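Local coordinates for protein PrgZ (Enterococcus faecalis, PDB 4FAJ) that acts as a membrane-anchored extracellular pheromone receptor that binds a peptide and probably passes it on for transport into the cell, at residues Lys259-Gln264 against Asp556-Arg561; Lys353-Asn358 against Glu423-Glu428; Asn335-Lys340 against Lys402-Leu407; Ala144-Val149 against Leu181-Ile186. All blocks are in the same frame, centred on the assembly; numbering follows the deposited sequence.

Interaction 1 (Lys259-Gln264 against Asp556-Arg561); sequences KEYWDQ and DYKKMR. With ZN (zinc ion), chain E.
The Y261 ring meets K558 at its edge, where K558 CE lies in the ring plane, while one of its faces carries the backbone N of D263, set off-centre 3.6 Å above the plane. The W262 ring takes Y261 CZ and D263 CB on one face, with D263 CB 3.4 Å above its plane, so the W262 ring packs on its two neighbours in the type I turn from Y261 to Q264. From the other segment K558 runs roughly perpendicular to both Y261 and D263. Its chi1 of 173°, with CG anti to the backbone N, aims the chain, and three further anti torsions stretch it out to the two side chains. There K558 NZ donates to Y261 OH at 3.1 Å and, in a salt bridge, to D263 OD2 at 2.8 Å. It meets D263 OD2 on the anti side, 17° out of the carboxylate plane. The same D263 OD2 binds the zinc ion at 2.1 Å, so an ammonium and a zinc ion share this oxygen, which probably polarises the carboxylate. Y261 OH is also hydrogen-bonded to E92, and D263 OD1 is salt-bridged to K265. K558 is itself set by an Asx turn: its backbone N donates to D556 OD1 at 3.0 Å. D266, hydrogen-bonded by K559, also binds the zinc. The arrangement is that of a zinc site on a loop between two strands of a mixed sheet, with a lysine from a second type I turn, near the C terminus, as second-shell partner of the metal-binding aspartate.

Interaction 2 (Lys353-Asn358 against Glu423-Glu428); sequences KKLLDN and EKKAGE. With ZN (zinc ion), chain G.
L355 lays its isobutyl group over the backbone of helix 421-437, its CD1 lying 3.5 Å from K425 O and 3.7 Å from A426 CA. This is helix-helix packing beside the peptide site, in which the last turn of helix 348-356 rests on helix 421-437 where A426, with its small side chain, lets the backbones come close. They are nearest at L355 and A426, whose CA atoms are 7.3 Å apart. CG of L355 is anti to the backbone N (chi1 -169°), which directs the branch toward the other helix. The methylene chain of K425 runs past L355 in the opposite direction, with K425 CD 3.8 Å from L355 CG. Bends at chi3 and chi4 then turn the ammonium aside, where K425 NZ is hydrogen-bonded to a glycerol, probably from the crystallisation liquor. F422 and F429 of the same helix also touch L355. The helix pair borders the bound peptide: E423 OE2 hydrogen-bonds to peptide backbone, and A426 and L356 each pack on an aromatic side chain of it. Beyond L356 the chain leaves the helix at D357, which has positive phi. The D357 carboxylate holds a zinc ion through one oxygen, D357 OD1 being 2.2 Å from the metal; K306 NZ also hydrogen-bonds to this oxygen.

Interaction 3 (Asn335-Lys340 against Lys402-Leu407); sequences NKNVRK and KKEIDL
N335 and N337 close on one oxygen of E404 in the tight part of this contact. N335 ND2 donates to E404 OE1 at 2.8 Å with an N-H...O angle of 161°, meeting it on the anti side; N337 ND2 donates to E404 OE1 at 3.0 Å, on the syn side. The two amide nitrogens reach the oxygen from opposite faces of the carboxylate plane, and each bond lies near its own amide plane, so this oxygen is clamped between them. The N335 amide is turned to do two jobs. Its CG is anti to the backbone N (chi1 -174°), and N335 OD1 accepts from V338 N at 3.2 Å, in the carbonyl plane on a lone pair. That makes N335 the N-cap of helix 336-345, with its other end, ND2, tied to the loop that follows helix 391-402. I405 packs its CG2 methyl against the N335 amide, 3.8 Å from N335 ND2. The looser side faces solvent, at the other oxygen of exposed E404. Here a water bridges the pair, donating to E404 OE2 at 2.6 Å and accepting from N337 ND2 at 3.0 Å. On the helix side, Y397 and K400 of helix 391-402 touch N337, and A401 touches V338.

Interaction 4 (Ala144-Val149 against Leu181-Ile186); sequences AAWQRV and LAVKSI
Apolar packing carries nearly all of this contact. W146 points its six-membered ring at V183: W146 CE3 lies 3.6 Å from V183 CG1 and 3.7 Å from V183 CG2. CG2 sits at the edge in the ring plane, while CG1 comes in obliquely; the two side chains cross at about a right angle. L181 lays its CD2 methyl against the helix backbone, 4.0 Å from W146 CB and 3.8 Å from W146 O, and about 4.0 Å from the backbone N of Q147. CG of W146 is anti to its carbonyl carbon (chi1 -60°), which turns the six-membered ring edge toward V183. Among aromatic contacts, the indole meets the rings of Y211 and F162 edge-to-face. Polar bonds lie off to the side: W146 NE1 donates to Y211 O, and between L181 and V183 an inverse gamma turn centred on A182 brings V183 N to 2.7 Å from L181 O, just before strand 183-186. V143 and V150 extend the packing on the helix side. Helix 139-150 thus packs against edge strand 183-186 of a four-stranded antiparallel sheet, an alpha/beta layer consistent with the small extra domain of OppA-like peptide-binding proteins.

Going from the N terminus, interaction 4 comes first: helix 139-150 is joined to strand 183-186, closing a loop of about thirty residues that includes helix 168-172. Interaction 1 opens at 259-264 and returns only at 556-561, bringing the loop between strands 555-556 and 561-562 back to the loop between strands 252-257 and 271-276 of the four-stranded mixed sheet. The other two contacts lie inside that span and cross each other. Interaction 3 opens at 335-340, interaction 2 at 353-358; then 402-407 completes interaction 3, joining the start of helix 336-345 to the loop after helix 391-402, and 423-428 completes interaction 2, joining helix 348-356 to helix 421-437. The centres of interactions 1 and 3 are about 55 Å apart.

Interaction 1 (Lys259-Gln264 against Asp556-Arg561)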
# COMPACT_ATOMS: atom_id res chain seq x y z
N LYS A 259 -14.27 -24.02 4.10
CA LYS A 259 -15.55 -24.50 4.61
C LYS A 259 -15.74 -24.23 6.11
O LYS A 259 -16.86 -24.31 6.59
CB LYS A 259 -15.73 -25.99 4.30
CG LYS A 259 -15.94 -26.27 2.82
CD LYS A 259 -16.92 -27.42 2.60
CE LYS A 259 -17.39 -27.51 1.15
NZ LYS A 259 -16.34 -28.11 0.26
N GLU A 260 -14.66 -23.90 6.81
CA GLU A 260 -14.73 -23.54 8.24
C GLU A 260 -14.93 -22.04 8.48
O GLU A 260 -15.01 -21.60 9.63
CB GLU A 260 -13.45 -24.00 8.96
CG GLU A 260 -13.30 -25.51 9.06
CD GLU A 260 -14.35 -26.16 9.96
OE1 GLU A 260 -14.69 -25.59 11.03
OE2 GLU A 260 -14.82 -27.26 9.60
N TYR A 261 -15.01 -21.26 7.41
CA TYR A 261 -15.25 -19.82 7.50
C TYR A 261 -16.66 -19.54 8.02
O TYR A 261 -17.62 -20.18 7.58
CB TYR A 261 -15.05 -19.19 6.12
CG TYR A 261 -15.34 -17.71 6.05
CD1 TYR A 261 -14.74 -16.82 6.93
CD2 TYR A 261 -16.21 -17.20 5.08
CE1 TYR A 261 -15.01 -15.45 6.85
CE2 TYR A 261 -16.48 -15.85 4.99
CZ TYR A 261 -15.89 -14.97 5.88
OH TYR A 261 -16.17 -13.63 5.78
N TRP A 262 -16.79 -18.58 8.95
CA TRP A 262 -18.08 -18.37 9.62
C TRP A 262 -19.17 -17.99 8.62
O TRP A 262 -20.32 -18.35 8.81
CB TRP A 262 -17.99 -17.33 10.75
CG TRP A 262 -17.80 -15.92 10.29
CD1 TRP A 262 -16.62 -15.25 10.17
CD2 TRP A 262 -18.82 -15.00 9.89
NE1 TRP A 262 -16.84 -13.98 9.72
CE2 TRP A 262 -18.18 -13.80 9.53
CE3 TRP A 262 -20.22 -15.08 9.79
CZ2 TRP A 262 -18.89 -12.68 9.08
CZ3 TRP A 262 -20.92 -13.97 9.34
CH2 TRP A 262 -20.25 -12.78 9.00
N ASP A 263 -18.80 -17.25 7.57
CA ASP A 263 -19.75 -16.82 6.55
C ASP A 263 -19.58 -17.57 5.23
O ASP A 263 -19.82 -17.01 4.16
CB ASP A 263 -19.59 -15.32 6.34
CG ASP A 263 -20.86 -14.65 5.86
OD1 ASP A 263 -21.94 -15.27 5.89
OD2 ASP A 263 -20.77 -13.48 5.46
N GLN A 264 -19.20 -18.85 5.31
CA GLN A 264 -19.02 -19.67 4.12
C GLN A 264 -20.26 -19.73 3.20
O GLN A 264 -20.13 -19.90 1.99
CB GLN A 264 -18.57 -21.09 4.50
CG GLN A 264 -19.62 -21.94 5.24
CD GLN A 264 -20.67 -22.55 4.30
OE1 GLN A 264 -20.38 -22.88 3.15
NE2 GLN A 264 -21.90 -22.71 4.80
N ASP A 556 -11.65 -7.82 -3.15
CA ASP A 556 -12.33 -8.75 -2.25
C ASP A 556 -13.16 -9.71 -3.10
O ASP A 556 -14.15 -9.32 -3.74
CB ASP A 556 -13.21 -8.00 -1.26
CG ASP A 556 -13.83 -8.91 -0.20
OD1 ASP A 556 -13.62 -10.14 -0.28
OD2 ASP A 556 -14.49 -8.39 0.72
N TYR A 557 -12.74 -10.97 -3.12
CA TYR A 557 -13.37 -12.00 -3.93
C TYR A 557 -14.42 -12.82 -3.16
O TYR A 557 -14.96 -13.79 -3.70
CB TYR A 557 -12.30 -12.93 -4.46
CG TYR A 557 -11.19 -12.23 -5.21
CD1 TYR A 557 -11.45 -11.54 -6.38
CD2 TYR A 557 -9.87 -12.29 -4.76
CE1 TYR A 557 -10.43 -10.90 -7.08
CE2 TYR A 557 -8.85 -11.66 -5.45
CZ TYR A 557 -9.13 -10.98 -6.63
OH TYR A 557 -8.12 -10.35 -7.31
N LYS A 558 -14.70 -12.44 -1.92
CA LYS A 558 -15.56 -13.23 -1.04
C LYS A 558 -16.87 -13.67 -1.72
O LYS A 558 -17.25 -14.83 -1.64
CB LYS A 558 -15.90 -12.44 0.24
CG LYS A 558 -16.94 -13.12 1.14
CD LYS A 558 -17.10 -12.37 2.48
CE LYS A 558 -18.31 -12.86 3.23
NZ LYS A 558 -18.55 -12.05 4.46
N LYS A 559 -17.56 -12.73 -2.36
CA LYS A 559 -18.87 -12.99 -2.93
C LYS A 559 -18.82 -13.16 -4.45
O LYS A 559 -19.85 -13.19 -5.12
CB LYS A 559 -19.85 -11.87 -2.54
CG LYS A 559 -20.19 -11.83 -1.05
CD LYS A 559 -21.28 -10.80 -0.76
CE LYS A 559 -21.37 -10.40 0.72
NZ LYS A 559 -22.49 -11.08 1.45
N MET A 560 -17.61 -13.32 -4.99
CA MET A 560 -17.39 -13.55 -6.42
C MET A 560 -18.17 -14.77 -6.90
O MET A 560 -18.27 -15.76 -6.18
CB MET A 560 -15.90 -13.75 -6.69
CG MET A 560 -15.50 -14.05 -8.13
SD MET A 560 -13.70 -14.21 -8.26
CE MET A 560 -13.54 -14.51 -10.01
N ARG A 561 -18.71 -14.70 -8.11
CA ARG A 561 -19.33 -15.86 -8.76
C ARG A 561 -19.20 -15.80 -10.29
O ARG A 561 -18.96 -14.74 -10.85
CB ARG A 561 -20.80 -16.00 -8.36
CG ARG A 561 -21.71 -14.93 -8.94
CD ARG A 561 -23.14 -15.10 -8.46
NE ARG A 561 -24.08 -14.35 -9.30
CZ ARG A 561 -24.40 -13.07 -9.12
NH1 ARG A 561 -23.90 -12.36 -8.12
NH2 ARG A 561 -25.26 -12.49 -9.96
ZN ZN E . -22.59 -12.66 4.77

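Interaction 2 (Lys353-Asn358 against Glu423-Glu428)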
# COMPACT_ATOMS: atom_id res chain seq x y z
N LYS A 353 -0.40 10.61 -20.54
CA LYS A 353 -1.10 10.60 -21.83
C LYS A 353 -0.55 9.55 -22.80
O LYS A 353 -1.31 8.86 -23.49
CB LYS A 353 -1.02 11.98 -22.50
CG LYS A 353 -1.91 13.05 -21.86
CD LYS A 353 -1.63 14.46 -22.41
CE LYS A 353 -1.78 14.52 -23.93
NZ LYS A 353 -3.02 13.85 -24.41
N LYS A 354 0.77 9.44 -22.86
CA LYS A 354 1.44 8.65 -23.89
C LYS A 354 1.86 7.30 -23.36
O LYS A 354 1.51 6.27 -23.93
CB LYS A 354 2.65 9.41 -24.43
CG LYS A 354 2.35 10.84 -24.84
CD LYS A 354 3.61 11.63 -25.14
CE LYS A 354 3.29 13.11 -25.39
NZ LYS A 354 4.50 13.99 -25.37
N LEU A 355 2.58 7.30 -22.25
CA LEU A 355 3.12 6.06 -21.69
C LEU A 355 2.05 5.20 -21.02
O LEU A 355 1.95 4.01 -21.32
CB LEU A 355 4.26 6.37 -20.72
CG LEU A 355 5.09 5.19 -20.24
CD1 LEU A 355 6.44 5.68 -19.73
CD2 LEU A 355 4.38 4.40 -19.16
N LEU A 356 1.24 5.78 -20.14
CA LEU A 356 0.24 5.01 -19.41
C LEU A 356 -1.06 4.89 -20.18
O LEU A 356 -1.54 3.79 -20.41
CB LEU A 356 -0.02 5.63 -18.05
CG LEU A 356 1.22 5.67 -17.16
CD1 LEU A 356 0.89 6.40 -15.89
CD2 LEU A 356 1.75 4.27 -16.90
N ASP A 357 -1.65 6.04 -20.53
CA ASP A 357 -2.80 6.12 -21.43
C ASP A 357 -3.97 5.20 -21.01
O ASP A 357 -4.60 4.56 -21.85
CB ASP A 357 -2.34 5.78 -22.86
CG ASP A 357 -3.30 6.26 -23.91
OD1 ASP A 357 -4.26 7.00 -23.57
OD2 ASP A 357 -3.10 5.91 -25.10
N ASN A 358 -4.25 5.17 -19.72
CA ASN A 358 -5.18 4.19 -19.18
C ASN A 358 -5.98 4.69 -17.98
O ASN A 358 -6.37 3.90 -17.13
CB ASN A 358 -4.39 2.95 -18.76
CG ASN A 358 -3.43 3.23 -17.61
OD1 ASN A 358 -3.31 4.38 -17.16
ND2 ASN A 358 -2.74 2.20 -17.15
N GLU A 423 6.91 -0.71 -15.57
CA GLU A 423 7.76 -0.09 -14.56
C GLU A 423 9.12 0.27 -15.18
O GLU A 423 9.62 1.38 -15.01
CB GLU A 423 7.89 -0.98 -13.32
CG GLU A 423 6.58 -1.10 -12.51
CD GLU A 423 5.50 -1.95 -13.18
OE1 GLU A 423 5.85 -2.93 -13.87
OE2 GLU A 423 4.29 -1.65 -13.02
N LYS A 424 9.69 -0.67 -15.94
CA LYS A 424 10.91 -0.40 -16.70
C LYS A 424 10.72 0.75 -17.70
O LYS A 424 11.59 1.61 -17.82
CB LYS A 424 11.37 -1.67 -17.42
CG LYS A 424 12.64 -1.50 -18.22
CD LYS A 424 13.13 -2.83 -18.79
CE LYS A 424 14.27 -2.61 -19.77
NZ LYS A 424 13.75 -2.33 -21.13
N LYS A 425 9.61 0.74 -18.42
CA LYS A 425 9.34 1.79 -19.42
C LYS A 425 9.15 3.17 -18.77
O LYS A 425 9.57 4.17 -19.33
CB LYS A 425 8.11 1.44 -20.24
CG LYS A 425 7.88 2.37 -21.42
CD LYS A 425 6.51 2.14 -22.03
CE LYS A 425 6.45 0.81 -22.76
NZ LYS A 425 6.83 0.98 -24.19
N ALA A 426 8.52 3.21 -17.60
CA ALA A 426 8.36 4.46 -16.85
C ALA A 426 9.72 4.97 -16.38
O ALA A 426 10.00 6.16 -16.46
CB ALA A 426 7.41 4.28 -15.66
N GLY A 427 10.55 4.06 -15.90
CA GLY A 427 11.92 4.40 -15.51
C GLY A 427 12.73 4.98 -16.66
O GLY A 427 13.47 5.93 -16.45
N GLU A 428 12.58 4.42 -17.85
CA GLU A 428 13.28 4.94 -19.04
C GLU A 428 12.75 6.30 -19.50
O GLU A 428 13.51 7.14 -20.00
CB GLU A 428 13.21 3.93 -20.19
CG GLU A 428 14.03 2.68 -19.91
CD GLU A 428 13.66 1.47 -20.77
OE1 GLU A 428 12.60 1.48 -21.44
OE2 GLU A 428 14.43 0.49 -20.74
ZN ZN G . -5.31 8.20 -25.07

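Interaction 3 (Asn335-Lys340 against Lys402-Leu407)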
# COMPACT_ATOMS: atom_id res chain seq x y z
N ASN A 335 21.46 17.94 -1.87
CA ASN A 335 21.32 19.33 -2.31
C ASN A 335 19.87 19.65 -2.72
O ASN A 335 19.32 19.04 -3.63
CB ASN A 335 22.32 19.60 -3.45
CG ASN A 335 22.37 21.05 -3.88
OD1 ASN A 335 21.47 21.52 -4.56
ND2 ASN A 335 23.44 21.76 -3.51
N LYS A 336 19.27 20.63 -2.04
CA LYS A 336 17.86 20.97 -2.28
C LYS A 336 17.60 21.42 -3.73
O LYS A 336 16.57 21.08 -4.30
CB LYS A 336 17.38 22.05 -1.30
CG LYS A 336 15.86 22.19 -1.25
CD LYS A 336 15.39 23.23 -0.22
CE LYS A 336 15.46 22.67 1.19
NZ LYS A 336 14.90 23.60 2.21
N ASN A 337 18.53 22.16 -4.32
CA ASN A 337 18.37 22.59 -5.73
C ASN A 337 18.34 21.43 -6.74
O ASN A 337 17.62 21.48 -7.74
CB ASN A 337 19.43 23.63 -6.12
CG ASN A 337 19.25 24.95 -5.37
OD1 ASN A 337 18.15 25.49 -5.27
ND2 ASN A 337 20.35 25.48 -4.86
N VAL A 338 19.13 20.39 -6.48
CA VAL A 338 19.10 19.19 -7.31
C VAL A 338 17.70 18.58 -7.25
O VAL A 338 17.10 18.29 -8.28
CB VAL A 338 20.16 18.14 -6.88
CG1 VAL A 338 19.95 16.82 -7.61
CG2 VAL A 338 21.57 18.68 -7.11
N ARG A 339 17.17 18.42 -6.03
CA ARG A 339 15.85 17.81 -5.85
C ARG A 339 14.76 18.62 -6.57
O ARG A 339 13.91 18.06 -7.26
CB ARG A 339 15.52 17.66 -4.36
CG ARG A 339 16.47 16.73 -3.60
CD ARG A 339 15.90 16.27 -2.27
NE ARG A 339 15.57 17.41 -1.41
CZ ARG A 339 16.42 17.99 -0.56
NH1 ARG A 339 17.67 17.56 -0.43
NH2 ARG A 339 16.01 19.02 0.17
N LYS A 340 14.82 19.94 -6.46
CA LYS A 340 13.86 20.81 -7.14
C LYS A 340 14.01 20.74 -8.65
O LYS A 340 13.02 20.77 -9.37
CB LYS A 340 13.99 22.25 -6.64
CG LYS A 340 13.55 22.40 -5.20
CD LYS A 340 13.73 23.84 -4.71
CE LYS A 340 13.15 24.01 -3.31
NZ LYS A 340 13.48 25.35 -2.75
N LYS A 402 24.93 23.12 -9.63
CA LYS A 402 26.29 22.88 -10.11
C LYS A 402 27.31 23.77 -9.40
O LYS A 402 28.42 23.34 -9.11
CB LYS A 402 26.40 23.11 -11.60
CG LYS A 402 25.86 22.02 -12.49
CD LYS A 402 26.35 22.29 -13.90
CE LYS A 402 25.31 22.00 -14.95
NZ LYS A 402 25.63 22.74 -16.20
N LYS A 403 26.91 25.01 -9.11
CA LYS A 403 27.78 25.95 -8.40
C LYS A 403 28.07 25.53 -6.96
O LYS A 403 29.04 25.99 -6.36
CB LYS A 403 27.18 27.35 -8.40
CG LYS A 403 26.89 27.94 -9.78
CD LYS A 403 26.81 29.47 -9.71
CE LYS A 403 25.79 30.05 -10.70
NZ LYS A 403 25.84 29.42 -12.04
N GLU A 404 27.22 24.66 -6.40
CA GLU A 404 27.31 24.24 -5.00
C GLU A 404 27.93 22.86 -4.80
O GLU A 404 28.23 22.50 -3.67
CB GLU A 404 25.91 24.25 -4.37
CG GLU A 404 25.22 25.62 -4.37
CD GLU A 404 23.75 25.57 -3.98
OE1 GLU A 404 23.09 24.51 -4.15
OE2 GLU A 404 23.24 26.61 -3.52
N ILE A 405 28.12 22.08 -5.86
CA ILE A 405 28.67 20.72 -5.72
C ILE A 405 29.88 20.43 -6.63
O ILE A 405 30.15 21.16 -7.59
CB ILE A 405 27.58 19.64 -5.95
CG1 ILE A 405 27.23 19.51 -7.44
CG2 ILE A 405 26.34 19.95 -5.12
CD1 ILE A 405 28.05 18.45 -8.17
N ASP A 406 30.59 19.35 -6.32
CA ASP A 406 31.74 18.89 -7.11
C ASP A 406 31.31 17.86 -8.15
O ASP A 406 31.06 16.70 -7.83
CB ASP A 406 32.82 18.29 -6.19
CG ASP A 406 34.07 17.84 -6.94
OD1 ASP A 406 34.00 17.57 -8.16
OD2 ASP A 406 35.14 17.76 -6.30
N LEU A 407 31.25 18.28 -9.42
CA LEU A 407 30.82 17.41 -10.52
C LEU A 407 31.90 16.40 -10.94
O LEU A 407 31.59 15.40 -11.60
CB LEU A 407 30.40 18.25 -11.74
CG LEU A 407 29.12 19.10 -11.64
CD1 LEU A 407 27.89 18.26 -11.30
CD2 LEU A 407 29.28 20.23 -10.63
O HOH W 1 20.94 27.70 -2.89

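Interaction 4 (Ala144-Val149 against Leu181-Ile186)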
# COMPACT_ATOMS: atom_id res chain seq x y z
N ALA A 144 -2.45 -10.67 21.64
CA ALA A 144 -1.10 -11.17 21.33
C ALA A 144 -0.61 -10.76 19.94
O ALA A 144 0.58 -10.48 19.78
CB ALA A 144 -1.05 -12.70 21.49
N ALA A 145 -1.50 -10.72 18.95
CA ALA A 145 -1.16 -10.33 17.59
C ALA A 145 -0.66 -8.90 17.54
O ALA A 145 0.35 -8.61 16.90
CB ALA A 145 -2.39 -10.50 16.64
N TRP A 146 -1.38 -8.01 18.21
CA TRP A 146 -1.04 -6.59 18.19
C TRP A 146 0.19 -6.28 19.03
O TRP A 146 1.00 -5.42 18.67
CB TRP A 146 -2.23 -5.74 18.66
CG TRP A 146 -3.46 -5.89 17.80
CD1 TRP A 146 -3.56 -6.54 16.59
CD2 TRP A 146 -4.76 -5.37 18.07
NE1 TRP A 146 -4.85 -6.47 16.12
CE2 TRP A 146 -5.60 -5.74 17.00
CE3 TRP A 146 -5.29 -4.61 19.11
CZ2 TRP A 146 -6.95 -5.39 16.95
CZ3 TRP A 146 -6.65 -4.26 19.05
CH2 TRP A 146 -7.45 -4.65 17.98
N GLN A 147 0.34 -6.96 20.16
CA GLN A 147 1.57 -6.86 20.95
C GLN A 147 2.78 -7.23 20.08
O GLN A 147 3.84 -6.61 20.15
CB GLN A 147 1.50 -7.74 22.20
CG GLN A 147 0.72 -7.12 23.35
CD GLN A 147 0.72 -7.95 24.62
OE1 GLN A 147 -0.08 -7.71 25.53
NE2 GLN A 147 1.63 -8.92 24.71
N ARG A 148 2.59 -8.23 19.24
CA ARG A 148 3.63 -8.73 18.36
C ARG A 148 4.04 -7.70 17.29
O ARG A 148 5.21 -7.60 16.94
CB ARG A 148 3.12 -10.03 17.73
CG ARG A 148 4.05 -10.75 16.83
CD ARG A 148 3.37 -12.03 16.40
NE ARG A 148 4.11 -12.68 15.35
CZ ARG A 148 3.79 -12.67 14.06
NH1 ARG A 148 2.69 -12.06 13.62
NH2 ARG A 148 4.57 -13.31 13.21
N VAL A 149 3.08 -6.92 16.79
CA VAL A 149 3.38 -5.88 15.80
C VAL A 149 4.23 -4.75 16.41
O VAL A 149 5.19 -4.29 15.79
CB VAL A 149 2.10 -5.27 15.17
CG1 VAL A 149 2.46 -4.13 14.22
CG2 VAL A 149 1.31 -6.34 14.44
N LEU A 181 0.80 -2.23 26.05
CA LEU A 181 -0.11 -1.77 24.98
C LEU A 181 -1.55 -1.78 25.52
O LEU A 181 -1.99 -2.77 26.10
CB LEU A 181 0.01 -2.66 23.74
CG LEU A 181 -0.67 -2.16 22.46
CD1 LEU A 181 -0.01 -0.89 21.92
CD2 LEU A 181 -0.66 -3.25 21.38
N ALA A 182 -2.26 -0.67 25.36
CA ALA A 182 -3.57 -0.50 26.00
C ALA A 182 -4.66 -1.23 25.22
O ALA A 182 -5.59 -0.62 24.69
CB ALA A 182 -3.92 0.98 26.17
N VAL A 183 -4.50 -2.55 25.14
CA VAL A 183 -5.47 -3.46 24.55
C VAL A 183 -5.61 -4.63 25.50
O VAL A 183 -4.61 -5.19 25.95
CB VAL A 183 -5.00 -3.96 23.18
CG1 VAL A 183 -6.02 -4.94 22.60
CG2 VAL A 183 -4.75 -2.79 22.23
N LYS A 184 -6.85 -5.01 25.84
CA LYS A 184 -7.07 -6.16 26.72
C LYS A 184 -8.32 -6.97 26.34
O LYS A 184 -9.28 -6.43 25.79
CB LYS A 184 -7.16 -5.71 28.18
CG LYS A 184 -8.48 -5.06 28.58
CD LYS A 184 -8.45 -4.59 30.03
CE LYS A 184 -9.78 -3.96 30.43
NZ LYS A 184 -9.85 -3.67 31.89
N SER A 185 -8.28 -8.26 26.67
CA SER A 185 -9.45 -9.12 26.58
C SER A 185 -10.26 -9.05 27.87
O SER A 185 -9.70 -8.87 28.96
CB SER A 185 -9.04 -10.57 26.32
OG SER A 185 -8.09 -11.00 27.29
N ILE A 186 -11.58 -9.18 27.73
CA ILE A 186 -12.48 -9.38 28.85
C ILE A 186 -13.24 -10.66 28.49
O ILE A 186 -14.08 -10.65 27.59
CB ILE A 186 -13.45 -8.20 29.04
CG1 ILE A 186 -12.68 -6.89 29.20
CG2 ILE A 186 -14.33 -8.42 30.26
CD1 ILE A 186 -13.53 -5.65 29.02